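Local coordinates for protein 5-formaminoimidazole-4-carboxamide-1-(Beta)-D-ribofuranosyl 5'-monophosphate synthetase (Thermococcus kodakarensis, PDB 2PBZ) that binds ATP and probably acts as a magnesium- or manganese-dependent PurP-type ligase that forms a carbon-nitrogen bond in purine (IMP) biosynthesis, at residues E286-M290 with G291-A295; F176-I180 with L181-E185; H277-S280 with E281-W284; T7-S10 with H11-Q15. All blocks are in the same frame, centred on the assembly; numbering follows the deposited sequence.

Interaction 1 (E286-M290 with G291-A295); sequences ERLSM and GRRIA
Ser289 holds OG between its own backbone N and carbonyl carbon (chi1 76°), which turns the hydroxyl over the first turn of helix 290-302, while Arg292, with CG anti to N, runs out extended as far as NE. Ser289 is the N-cap of that helix: its OG accepts from Arg292 N at 3.2 Å and, weakly, from Gly291 N at 3.3 Å, so one oxygen serves two backbone amides of the helix start. The main-chain bonding begins here too, Ser289 O taking Arg293 N at 2.8 Å and Met290 O taking Ile294 N at 3.1 Å. Outside the turn, the Arg292 arm crosses Leu288 at about a right angle, then brings NH1 to within 3.3 Å of Glu286 OE1 in a salt bridge. Carboxylate and guanidinium planes stand 82° apart, so the two groups do not pair side by side. Both charges have further partners: Glu286 OE2 bridges to Arg296, and Arg292 NE to Glu23, which ties the loop and helix to the N-terminal part of the chain. Elsewhere on the helix start, Met290, a selenomethionine, packs on Phe176 of strand 170-178, and Arg293 sends its NE to Glu185. Buried Leu288 lines the stem of this arginine, its CD2 sitting 3.6 Å from Arg293 CB.

Interaction 2 (F176-I180 with L181-E185); sequences FYSPI and LERLE
Tyr177 lays its ring alongside the opposing backbone of residues 182-184, CD1 reaching 3.2 Å from Arg183 O and the hydroxyl OH 3.6 Å from Glu182 CA. Its CG is anti to the backbone N (chi1 174°), which carries the ring across toward these residues, with Leu184 N at the ring edge and Leu184 CB 4.3 Å from Tyr177 CD1. The two strands form a beta hairpin with antiparallel pairs Phe176-Glu185 and Ser178-Arg183 hydrogen-bonded and Tyr177-Leu184 non-hydrogen-bonded between them. Ser178 N meets Arg183 O at 2.9 Å, a straight bond (171°). At the turn, Glu182 and Arg183 both face Ser178, a G1 beta bulge, with Glu182 in the left-handed helical region; Ser178 OG adds a weak bond from Leu181 N at 3.4 Å. Exchanging Tyr177 for an alanine would probably bare the strand backbone around Arg183 O and leave Arg239 without the hydroxyl that it meets in a weak hydrogen bond. Leu184 packs against helix 224-241. On the face of Phe176, Ser178, Arg183 and Glu185, Arg183 NE bonds to Glu185 OE2 at 2.8 Å, arriving on the anti side of the carboxylate, and its guanidinium makes a cation-pi contact with Trp284. A buried carboxylate held by two arginines, Arg183 at OE2 and Arg293 of helix 290-302 chiefly at OE1, is likely to stay ionised and to pin the hairpin to that helix.

Interaction 3 (H277-S280 with E281-W284); sequences HWYS and ELYW
Ser280 O gathers two amides, Trp284 N at 2.7 Å and nearly head-on (C=O...N 160°), and Tyr283 N at 3.0 Å, which comes in from above the carbonyl plane. Together with Leu282 N to Tyr279 O at 2.6 Å, these bonds wind the short, weakly bonded helix 280-283. Around the turn, Glu281 sends its extended chain back across Trp278 at about a right angle, OE1 lying 3.9 Å from Trp278 CB, with ring and carboxylate planes 52° apart; the stronger partner of OE1 is Arg287 NH1, in a salt bridge. A glutamine in place of Glu281 would probably leave Arg287 without this counter-charge. Tyr283 sends its OH to Leu186 N on strand 183-194, fastening the helix to the hairpin, and Ser280 packs on Leu187 of the same strand. The outer side faces another chain: Leu18 of the third subunit packs on Trp278 and Glu281, and Ile44 of that subunit on Leu282. Within the turn, Leu282 packs against both aromatic side chains, its CD1 4.3 Å from Tyr279 CB and its CD2 4.0 Å from Trp278 CZ3. Tyr279 in turn presents a ring edge to the indole, with CD1 3.5 Å above the plane of Trp278, over its centre.

Interaction 4 (T7-S10 with H11-Q15); sequences TIAS and HSSLQ
Ser13 fits its CB against the end of strand 5-8, 3.1 Å from Ile8 O and 3.9 Å from Thr7 CG2. Its OG lies between the backbone N and the carbonyl carbon (chi1 64°), which swings it toward Ala9 CA, 3.5 Å away. The backbone turn is fastened at Ser10 O, which accepts Ser13 N at 3.1 Å from above the carbonyl plane and Ser12 N at 2.6 Å in a weak, bent bond. In the next shell, Thr7 OG1 bonds to Val65 O and Ser10 OG to Ser69 OG, probably holding the strand end and following loop. His11 points its NE2 to Ile269 O and its ring meets that of His67; its side chain is about 8 Å from a bound ATP. Ser12, the N-cap residue, makes no capping bond with its side chain; instead Glu221 of the second subunit takes Ser13 OG on one carboxylate oxygen and Leu14 N on the other. The turn is the strand-to-helix connection of the beta-alpha-beta unit of strand 5-8, helix 13-22 and strand 27-31, consistent with a Rossmann-like N-terminal region, with Ala9 packed on strand 27-31 and helix 36-40 and Ile8 on helix 70-73.

In the fold
The four contacts follow one another along the chain, none enclosing or crossing another. Interaction 4 comes first, turning strand 5-8 into helix 13-22; interaction 2 then closes the hairpin between strands 170-178 and 183-194. Interaction 3 forms helix 280-283, and interaction 1 caps helix 290-302 just after it. The last three meet in space: arginines from 286-295 reach both the hairpin and helix 280-283, so both helices clasp the hairpin of the part probably related to ATP-grasp enzymes. Interaction 4 touches only interaction 1, where Gln15 packs on Ser289, joining the probably Rossmann-like N-terminal part to the start of the C-terminal helix.

Interaction 1 (E286-M290 with G291-A295)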
loop_
_atom_site.group_PDB
_atom_site.type_symbol
_atom_site.label_atom_id
_atom_site.label_comp_id
_atom_site.label_asym_id
_atom_site.label_seq_id
_atom_site.Cartn_x
_atom_site.Cartn_y
_atom_site.Cartn_z
ATOM N N GLU A 286 -16.680 7.572 7.555
ATOM C CA GLU A 286 -16.271 6.313 6.967
ATOM C C GLU A 286 -15.290 6.464 5.814
ATOM O O GLU A 286 -15.179 7.529 5.211
ATOM C CB GLU A 286 -17.529 5.567 6.512
ATOM C CG GLU A 286 -18.393 6.384 5.578
ATOM C CD GLU A 286 -19.739 5.747 5.314
ATOM O OE1 GLU A 286 -19.779 4.498 5.168
ATOM O OE2 GLU A 286 -20.747 6.497 5.240
ATOM N N ARG A 287 -14.591 5.370 5.511
ATOM C CA ARG A 287 -13.597 5.331 4.439
ATOM C C ARG A 287 -14.189 5.753 3.108
ATOM O O ARG A 287 -14.006 6.892 2.683
ATOM C CB ARG A 287 -13.020 3.936 4.280
ATOM C CG ARG A 287 -11.904 3.907 3.273
ATOM C CD ARG A 287 -10.609 4.183 3.961
ATOM N NE ARG A 287 -9.812 2.970 4.061
ATOM C CZ ARG A 287 -8.941 2.712 5.030
ATOM N NH1 ARG A 287 -8.750 3.589 6.009
ATOM N NH2 ARG A 287 -8.248 1.579 5.010
ATOM N N LEU A 288 -14.859 4.830 2.427
ATOM C CA LEU A 288 -15.509 5.182 1.170
ATOM C C LEU A 288 -14.578 5.454 -0.032
ATOM O O LEU A 288 -13.849 6.442 -0.053
ATOM C CB LEU A 288 -16.409 6.391 1.462
ATOM C CG LEU A 288 -17.305 7.090 0.464
ATOM C CD1 LEU A 288 -18.344 7.882 1.225
ATOM C CD2 LEU A 288 -16.475 7.991 -0.425
ATOM N N SER A 289 -14.621 4.574 -1.035
ATOM C CA SER A 289 -13.791 4.726 -2.237
ATOM C C SER A 289 -14.347 5.767 -3.214
ATOM O O SER A 289 -15.421 6.328 -3.001
ATOM C CB SER A 289 -13.677 3.404 -2.987
ATOM O OG SER A 289 -14.879 3.140 -3.682
HETATM N N MSE A 290 -13.614 5.989 -4.303
HETATM C CA MSE A 290 -14.019 6.954 -5.313
HETATM C C MSE A 290 -15.265 6.498 -6.051
HETATM O O MSE A 290 -16.097 7.320 -6.449
HETATM C CB MSE A 290 -12.899 7.197 -6.325
HETATM C CG MSE A 290 -13.288 8.201 -7.411
HETATM SE SE MSE A 290 -13.340 10.114 -6.880
HETATM C CE MSE A 290 -14.174 9.992 -5.178
ATOM N N GLY A 291 -15.369 5.183 -6.252
ATOM C CA GLY A 291 -16.514 4.617 -6.927
ATOM C C GLY A 291 -17.720 4.753 -6.029
ATOM O O GLY A 291 -18.838 4.940 -6.497
ATOM N N ARG A 292 -17.491 4.661 -4.721
ATOM C CA ARG A 292 -18.586 4.793 -3.780
ATOM C C ARG A 292 -18.953 6.262 -3.620
ATOM O O ARG A 292 -20.103 6.595 -3.337
ATOM C CB ARG A 292 -18.230 4.185 -2.422
ATOM C CG ARG A 292 -19.431 4.169 -1.488
ATOM C CD ARG A 292 -19.244 3.337 -0.236
ATOM N NE ARG A 292 -20.459 3.354 0.575
ATOM C CZ ARG A 292 -20.521 2.997 1.853
ATOM N NH1 ARG A 292 -19.433 2.589 2.482
ATOM N NH2 ARG A 292 -21.670 3.065 2.509
ATOM N N ARG A 293 -17.971 7.139 -3.819
ATOM C CA ARG A 293 -18.191 8.571 -3.694
ATOM C C ARG A 293 -19.117 9.038 -4.803
ATOM O O ARG A 293 -20.028 9.832 -4.570
ATOM C CB ARG A 293 -16.871 9.323 -3.778
ATOM C CG ARG A 293 -17.018 10.808 -3.576
ATOM C CD ARG A 293 -17.598 11.105 -2.210
ATOM N NE ARG A 293 -17.969 12.507 -2.076
ATOM C CZ ARG A 293 -19.015 13.071 -2.674
ATOM N NH1 ARG A 293 -19.808 12.341 -3.449
ATOM N NH2 ARG A 293 -19.253 14.370 -2.518
ATOM N N ILE A 294 -18.866 8.545 -6.010
ATOM C CA ILE A 294 -19.698 8.869 -7.151
ATOM C C ILE A 294 -21.145 8.428 -6.878
ATOM O O ILE A 294 -22.086 9.148 -7.175
ATOM C CB ILE A 294 -19.203 8.148 -8.393
ATOM C CG1 ILE A 294 -17.850 8.707 -8.803
ATOM C CG2 ILE A 294 -20.225 8.264 -9.503
ATOM C CD1 ILE A 294 -17.191 7.910 -9.882
ATOM N N ALA A 295 -21.304 7.241 -6.297
ATOM C CA ALA A 295 -22.621 6.705 -5.991
ATOM C C ALA A 295 -23.301 7.471 -4.890
ATOM O O ALA A 295 -24.520 7.637 -4.920
ATOM C CB ALA A 295 -22.525 5.245 -5.612
#

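Interaction 2 (F176-I180 with L181-E185)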
loop_
_atom_site.group_PDB
_atom_site.type_symbol
_atom_site.label_atom_id
_atom_site.label_comp_id
_atom_site.label_asym_id
_atom_site.label_seq_id
_atom_site.Cartn_x
_atom_site.Cartn_y
_atom_site.Cartn_z
ATOM N N PHE A 176 -12.583 15.035 -6.251
ATOM C CA PHE A 176 -13.999 14.854 -6.504
ATOM C C PHE A 176 -14.682 16.159 -6.178
ATOM O O PHE A 176 -14.865 16.478 -5.011
ATOM C CB PHE A 176 -14.587 13.743 -5.634
ATOM C CG PHE A 176 -16.014 13.399 -5.975
ATOM C CD1 PHE A 176 -16.302 12.325 -6.819
ATOM C CD2 PHE A 176 -17.071 14.146 -5.459
ATOM C CE1 PHE A 176 -17.619 11.996 -7.143
ATOM C CE2 PHE A 176 -18.400 13.831 -5.774
ATOM C CZ PHE A 176 -18.673 12.751 -6.618
ATOM N N TYR A 177 -15.032 16.938 -7.194
ATOM C CA TYR A 177 -15.732 18.174 -6.904
ATOM C C TYR A 177 -17.206 17.817 -6.851
ATOM O O TYR A 177 -17.721 17.218 -7.775
ATOM C CB TYR A 177 -15.511 19.227 -7.982
ATOM C CG TYR A 177 -16.369 20.430 -7.701
ATOM C CD1 TYR A 177 -16.144 21.206 -6.567
ATOM C CD2 TYR A 177 -17.488 20.712 -8.487
ATOM C CE1 TYR A 177 -17.012 22.225 -6.211
ATOM C CE2 TYR A 177 -18.368 21.734 -8.137
ATOM C CZ TYR A 177 -18.121 22.483 -6.995
ATOM O OH TYR A 177 -18.981 23.479 -6.632
ATOM N N SER A 178 -17.899 18.180 -5.785
ATOM C CA SER A 178 -19.298 17.817 -5.707
ATOM C C SER A 178 -20.228 19.002 -5.737
ATOM O O SER A 178 -20.079 19.929 -4.944
ATOM C CB SER A 178 -19.563 17.019 -4.441
ATOM O OG SER A 178 -19.547 17.862 -3.321
ATOM N N PRO A 179 -21.187 19.008 -6.676
ATOM C CA PRO A 179 -22.135 20.125 -6.755
ATOM C C PRO A 179 -23.085 20.036 -5.579
ATOM O O PRO A 179 -23.373 21.022 -4.918
ATOM C CB PRO A 179 -22.830 19.894 -8.087
ATOM C CG PRO A 179 -21.745 19.286 -8.915
ATOM C CD PRO A 179 -21.136 18.282 -7.958
ATOM N N ILE A 180 -23.553 18.832 -5.294
ATOM C CA ILE A 180 -24.470 18.642 -4.174
ATOM C C ILE A 180 -23.950 19.216 -2.872
ATOM O O ILE A 180 -24.743 19.631 -2.024
ATOM C CB ILE A 180 -24.766 17.167 -3.928
ATOM C CG1 ILE A 180 -25.258 16.521 -5.221
ATOM C CG2 ILE A 180 -25.811 17.027 -2.846
ATOM C CD1 ILE A 180 -26.477 17.201 -5.805
ATOM N N LEU A 181 -22.624 19.236 -2.711
ATOM C CA LEU A 181 -22.005 19.757 -1.484
ATOM C C LEU A 181 -21.201 21.027 -1.760
ATOM O O LEU A 181 -20.757 21.716 -0.847
ATOM C CB LEU A 181 -21.103 18.690 -0.851
ATOM C CG LEU A 181 -21.744 17.330 -0.557
ATOM C CD1 LEU A 181 -20.724 16.381 0.038
ATOM C CD2 LEU A 181 -22.901 17.515 0.401
ATOM N N GLU A 182 -21.021 21.328 -3.037
ATOM C CA GLU A 182 -20.297 22.514 -3.456
ATOM C C GLU A 182 -18.920 22.588 -2.824
ATOM O O GLU A 182 -18.532 23.625 -2.274
ATOM C CB GLU A 182 -21.092 23.776 -3.102
ATOM C CG GLU A 182 -22.476 23.842 -3.737
ATOM C CD GLU A 182 -23.102 25.237 -3.664
ATOM O OE1 GLU A 182 -22.588 26.167 -4.350
ATOM O OE2 GLU A 182 -24.105 25.404 -2.913
ATOM N N ARG A 183 -18.180 21.483 -2.891
ATOM C CA ARG A 183 -16.833 21.453 -2.341
ATOM C C ARG A 183 -15.932 20.528 -3.130
ATOM O O ARG A 183 -16.395 19.610 -3.791
ATOM C CB ARG A 183 -16.844 21.020 -0.874
ATOM C CG ARG A 183 -17.135 19.556 -0.655
ATOM C CD ARG A 183 -17.096 19.168 0.817
ATOM N NE ARG A 183 -17.543 17.790 1.006
ATOM C CZ ARG A 183 -17.785 17.223 2.183
ATOM N NH1 ARG A 183 -17.627 17.910 3.306
ATOM N NH2 ARG A 183 -18.188 15.961 2.233
ATOM N N LEU A 184 -14.637 20.802 -3.058
ATOM C CA LEU A 184 -13.616 20.016 -3.725
ATOM C C LEU A 184 -13.020 19.072 -2.694
ATOM O O LEU A 184 -12.554 19.514 -1.646
ATOM C CB LEU A 184 -12.512 20.916 -4.272
ATOM C CG LEU A 184 -11.275 20.169 -4.783
ATOM C CD1 LEU A 184 -11.706 19.271 -5.926
ATOM C CD2 LEU A 184 -10.196 21.145 -5.221
ATOM N N GLU A 185 -13.034 17.776 -2.998
ATOM C CA GLU A 185 -12.494 16.767 -2.091
ATOM C C GLU A 185 -11.228 16.116 -2.651
ATOM O O GLU A 185 -11.232 15.614 -3.768
ATOM C CB GLU A 185 -13.555 15.689 -1.823
ATOM C CG GLU A 185 -14.666 16.087 -0.859
ATOM C CD GLU A 185 -15.883 15.177 -0.963
ATOM O OE1 GLU A 185 -15.704 14.010 -1.332
ATOM O OE2 GLU A 185 -17.015 15.614 -0.670
#

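Interaction 3 (H277-S280 with E281-W284)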
loop_
_atom_site.group_PDB
_atom_site.type_symbol
_atom_site.label_atom_id
_atom_site.label_comp_id
_atom_site.label_asym_id
_atom_site.label_seq_id
_atom_site.Cartn_x
_atom_site.Cartn_y
_atom_site.Cartn_z
ATOM N N HIS A 277 -7.395 4.035 -0.549
ATOM C CA HIS A 277 -7.104 5.358 -0.001
ATOM C C HIS A 277 -8.031 5.650 1.171
ATOM O O HIS A 277 -9.137 5.116 1.223
ATOM C CB HIS A 277 -7.345 6.459 -1.045
ATOM C CG HIS A 277 -6.690 6.207 -2.368
ATOM N ND1 HIS A 277 -5.322 6.164 -2.533
ATOM C CD2 HIS A 277 -7.225 5.978 -3.591
ATOM C CE1 HIS A 277 -5.042 5.919 -3.799
ATOM N NE2 HIS A 277 -6.178 5.801 -4.463
ATOM N N TRP A 278 -7.574 6.468 2.124
ATOM C CA TRP A 278 -8.441 6.881 3.225
ATOM C C TRP A 278 -8.759 8.339 2.848
ATOM O O TRP A 278 -9.390 8.545 1.811
ATOM C CB TRP A 278 -7.769 6.721 4.611
ATOM C CG TRP A 278 -6.444 7.384 4.817
ATOM C CD1 TRP A 278 -5.246 6.993 4.305
ATOM C CD2 TRP A 278 -6.181 8.553 5.606
ATOM N NE1 TRP A 278 -4.250 7.840 4.724
ATOM C CE2 TRP A 278 -4.794 8.810 5.523
ATOM C CE3 TRP A 278 -6.983 9.415 6.371
ATOM C CZ2 TRP A 278 -4.187 9.894 6.179
ATOM C CZ3 TRP A 278 -6.378 10.495 7.024
ATOM C CH2 TRP A 278 -4.994 10.722 6.922
ATOM N N TYR A 279 -8.344 9.349 3.603
ATOM C CA TYR A 279 -8.652 10.732 3.177
ATOM C C TYR A 279 -10.149 11.060 3.161
ATOM O O TYR A 279 -10.575 12.010 3.801
ATOM C CB TYR A 279 -8.077 11.017 1.784
ATOM C CG TYR A 279 -6.595 11.278 1.771
ATOM C CD1 TYR A 279 -5.787 10.887 2.836
ATOM C CD2 TYR A 279 -5.989 11.865 0.671
ATOM C CE1 TYR A 279 -4.410 11.070 2.800
ATOM C CE2 TYR A 279 -4.614 12.050 0.628
ATOM C CZ TYR A 279 -3.827 11.649 1.691
ATOM O OH TYR A 279 -2.466 11.800 1.633
ATOM N N SER A 280 -10.944 10.299 2.413
ATOM C CA SER A 280 -12.374 10.524 2.382
ATOM C C SER A 280 -12.911 10.574 3.818
ATOM O O SER A 280 -13.958 11.174 4.096
ATOM C CB SER A 280 -13.041 9.406 1.607
ATOM O OG SER A 280 -12.383 8.183 1.864
ATOM N N GLU A 281 -12.185 9.928 4.726
ATOM C CA GLU A 281 -12.546 9.893 6.143
ATOM C C GLU A 281 -12.450 11.296 6.746
ATOM O O GLU A 281 -12.920 11.543 7.851
ATOM C CB GLU A 281 -11.616 8.932 6.890
ATOM C CG GLU A 281 -11.784 7.498 6.445
ATOM C CD GLU A 281 -10.767 6.540 7.045
ATOM O OE1 GLU A 281 -10.764 5.371 6.626
ATOM O OE2 GLU A 281 -9.978 6.938 7.928
ATOM N N LEU A 282 -11.829 12.210 6.015
ATOM C CA LEU A 282 -11.692 13.579 6.472
ATOM C C LEU A 282 -13.004 14.324 6.223
ATOM O O LEU A 282 -13.349 15.256 6.951
ATOM C CB LEU A 282 -10.539 14.259 5.729
ATOM C CG LEU A 282 -9.172 13.578 5.869
ATOM C CD1 LEU A 282 -8.206 14.114 4.830
ATOM C CD2 LEU A 282 -8.650 13.779 7.267
ATOM N N TYR A 283 -13.744 13.906 5.199
ATOM C CA TYR A 283 -15.012 14.546 4.884
ATOM C C TYR A 283 -16.142 13.702 5.414
ATOM O O TYR A 283 -17.237 14.208 5.674
ATOM C CB TYR A 283 -15.173 14.709 3.381
ATOM C CG TYR A 283 -13.992 15.365 2.735
ATOM C CD1 TYR A 283 -12.904 14.609 2.319
ATOM C CD2 TYR A 283 -13.936 16.748 2.576
ATOM C CE1 TYR A 283 -11.784 15.212 1.756
ATOM C CE2 TYR A 283 -12.822 17.359 2.024
ATOM C CZ TYR A 283 -11.745 16.584 1.614
ATOM O OH TYR A 283 -10.634 17.165 1.070
ATOM N N TRP A 284 -15.876 12.408 5.562
ATOM C CA TRP A 284 -16.865 11.467 6.067
ATOM C C TRP A 284 -16.356 10.677 7.249
ATOM O O TRP A 284 -15.160 10.588 7.480
ATOM C CB TRP A 284 -17.293 10.528 4.955
ATOM C CG TRP A 284 -18.382 11.141 4.167
ATOM C CD1 TRP A 284 -19.705 11.244 4.522
ATOM C CD2 TRP A 284 -18.253 11.818 2.915
ATOM N NE1 TRP A 284 -20.405 11.947 3.566
ATOM C CE2 TRP A 284 -19.540 12.310 2.568
ATOM C CE3 TRP A 284 -17.179 12.061 2.053
ATOM C CZ2 TRP A 284 -19.772 13.022 1.402
ATOM C CZ3 TRP A 284 -17.406 12.764 0.907
ATOM C CH2 TRP A 284 -18.697 13.241 0.585
#

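Interaction 4 (T7-S10 with H11-Q15)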
loop_
_atom_site.group_PDB
_atom_site.type_symbol
_atom_site.label_atom_id
_atom_site.label_comp_id
_atom_site.label_asym_id
_atom_site.label_seq_id
_atom_site.Cartn_x
_atom_site.Cartn_y
_atom_site.Cartn_z
ATOM N N THR A 7 -22.209 0.426 -16.373
ATOM C CA THR A 7 -20.957 0.856 -16.983
ATOM C C THR A 7 -20.215 -0.305 -17.642
ATOM O O THR A 7 -20.546 -1.461 -17.425
ATOM C CB THR A 7 -20.024 1.523 -15.934
ATOM O OG1 THR A 7 -18.873 2.070 -16.589
ATOM C CG2 THR A 7 -19.578 0.521 -14.900
ATOM N N ILE A 8 -19.213 0.008 -18.452
ATOM C CA ILE A 8 -18.447 -1.022 -19.136
ATOM C C ILE A 8 -17.563 -1.809 -18.166
ATOM O O ILE A 8 -17.038 -1.261 -17.206
ATOM C CB ILE A 8 -17.574 -0.403 -20.247
ATOM C CG1 ILE A 8 -18.465 0.079 -21.391
ATOM C CG2 ILE A 8 -16.551 -1.406 -20.753
ATOM C CD1 ILE A 8 -17.710 0.791 -22.491
ATOM N N ALA A 9 -17.407 -3.100 -18.426
ATOM C CA ALA A 9 -16.598 -3.966 -17.582
ATOM C C ALA A 9 -15.108 -3.901 -17.887
ATOM O O ALA A 9 -14.607 -4.601 -18.765
ATOM C CB ALA A 9 -17.070 -5.385 -17.703
ATOM N N SER A 10 -14.404 -3.052 -17.142
ATOM C CA SER A 10 -12.968 -2.865 -17.293
ATOM C C SER A 10 -12.601 -1.589 -16.567
ATOM O O SER A 10 -13.467 -0.915 -16.004
ATOM C CB SER A 10 -12.583 -2.724 -18.757
ATOM O OG SER A 10 -13.169 -1.560 -19.305
ATOM N N HIS A 11 -11.310 -1.267 -16.590
ATOM C CA HIS A 11 -10.778 -0.074 -15.938
ATOM C C HIS A 11 -11.049 0.003 -14.425
ATOM O O HIS A 11 -10.172 -0.284 -13.613
ATOM C CB HIS A 11 -11.323 1.188 -16.613
ATOM C CG HIS A 11 -10.689 2.452 -16.117
ATOM N ND1 HIS A 11 -9.449 2.881 -16.537
ATOM C CD2 HIS A 11 -11.101 3.354 -15.194
ATOM C CE1 HIS A 11 -9.127 3.990 -15.897
ATOM N NE2 HIS A 11 -10.113 4.299 -15.075
ATOM N N SER A 12 -12.256 0.400 -14.053
ATOM C CA SER A 12 -12.605 0.530 -12.648
ATOM C C SER A 12 -14.075 0.247 -12.380
ATOM O O SER A 12 -14.665 0.853 -11.495
ATOM C CB SER A 12 -12.273 1.944 -12.184
ATOM O OG SER A 12 -12.967 2.886 -12.970
ATOM N N SER A 13 -14.658 -0.670 -13.148
ATOM C CA SER A 13 -16.056 -1.019 -12.991
ATOM C C SER A 13 -16.331 -1.772 -11.707
ATOM O O SER A 13 -17.459 -1.755 -11.214
ATOM C CB SER A 13 -16.538 -1.850 -14.179
ATOM O OG SER A 13 -15.871 -3.098 -14.274
ATOM N N LEU A 14 -15.307 -2.425 -11.164
ATOM C CA LEU A 14 -15.451 -3.184 -9.925
ATOM C C LEU A 14 -15.687 -2.227 -8.787
ATOM O O LEU A 14 -16.613 -2.385 -7.990
ATOM C CB LEU A 14 -14.190 -3.998 -9.652
ATOM C CG LEU A 14 -13.911 -5.073 -10.705
ATOM C CD1 LEU A 14 -12.544 -5.673 -10.481
ATOM C CD2 LEU A 14 -14.991 -6.144 -10.644
ATOM N N GLN A 15 -14.821 -1.227 -8.719
ATOM C CA GLN A 15 -14.893 -0.188 -7.710
ATOM C C GLN A 15 -16.233 0.533 -7.861
ATOM O O GLN A 15 -16.954 0.746 -6.891
ATOM C CB GLN A 15 -13.753 0.787 -7.945
ATOM C CG GLN A 15 -13.610 1.851 -6.913
ATOM C CD GLN A 15 -12.765 3.007 -7.408
ATOM O OE1 GLN A 15 -12.022 2.881 -8.389
ATOM N NE2 GLN A 15 -12.875 4.137 -6.737
#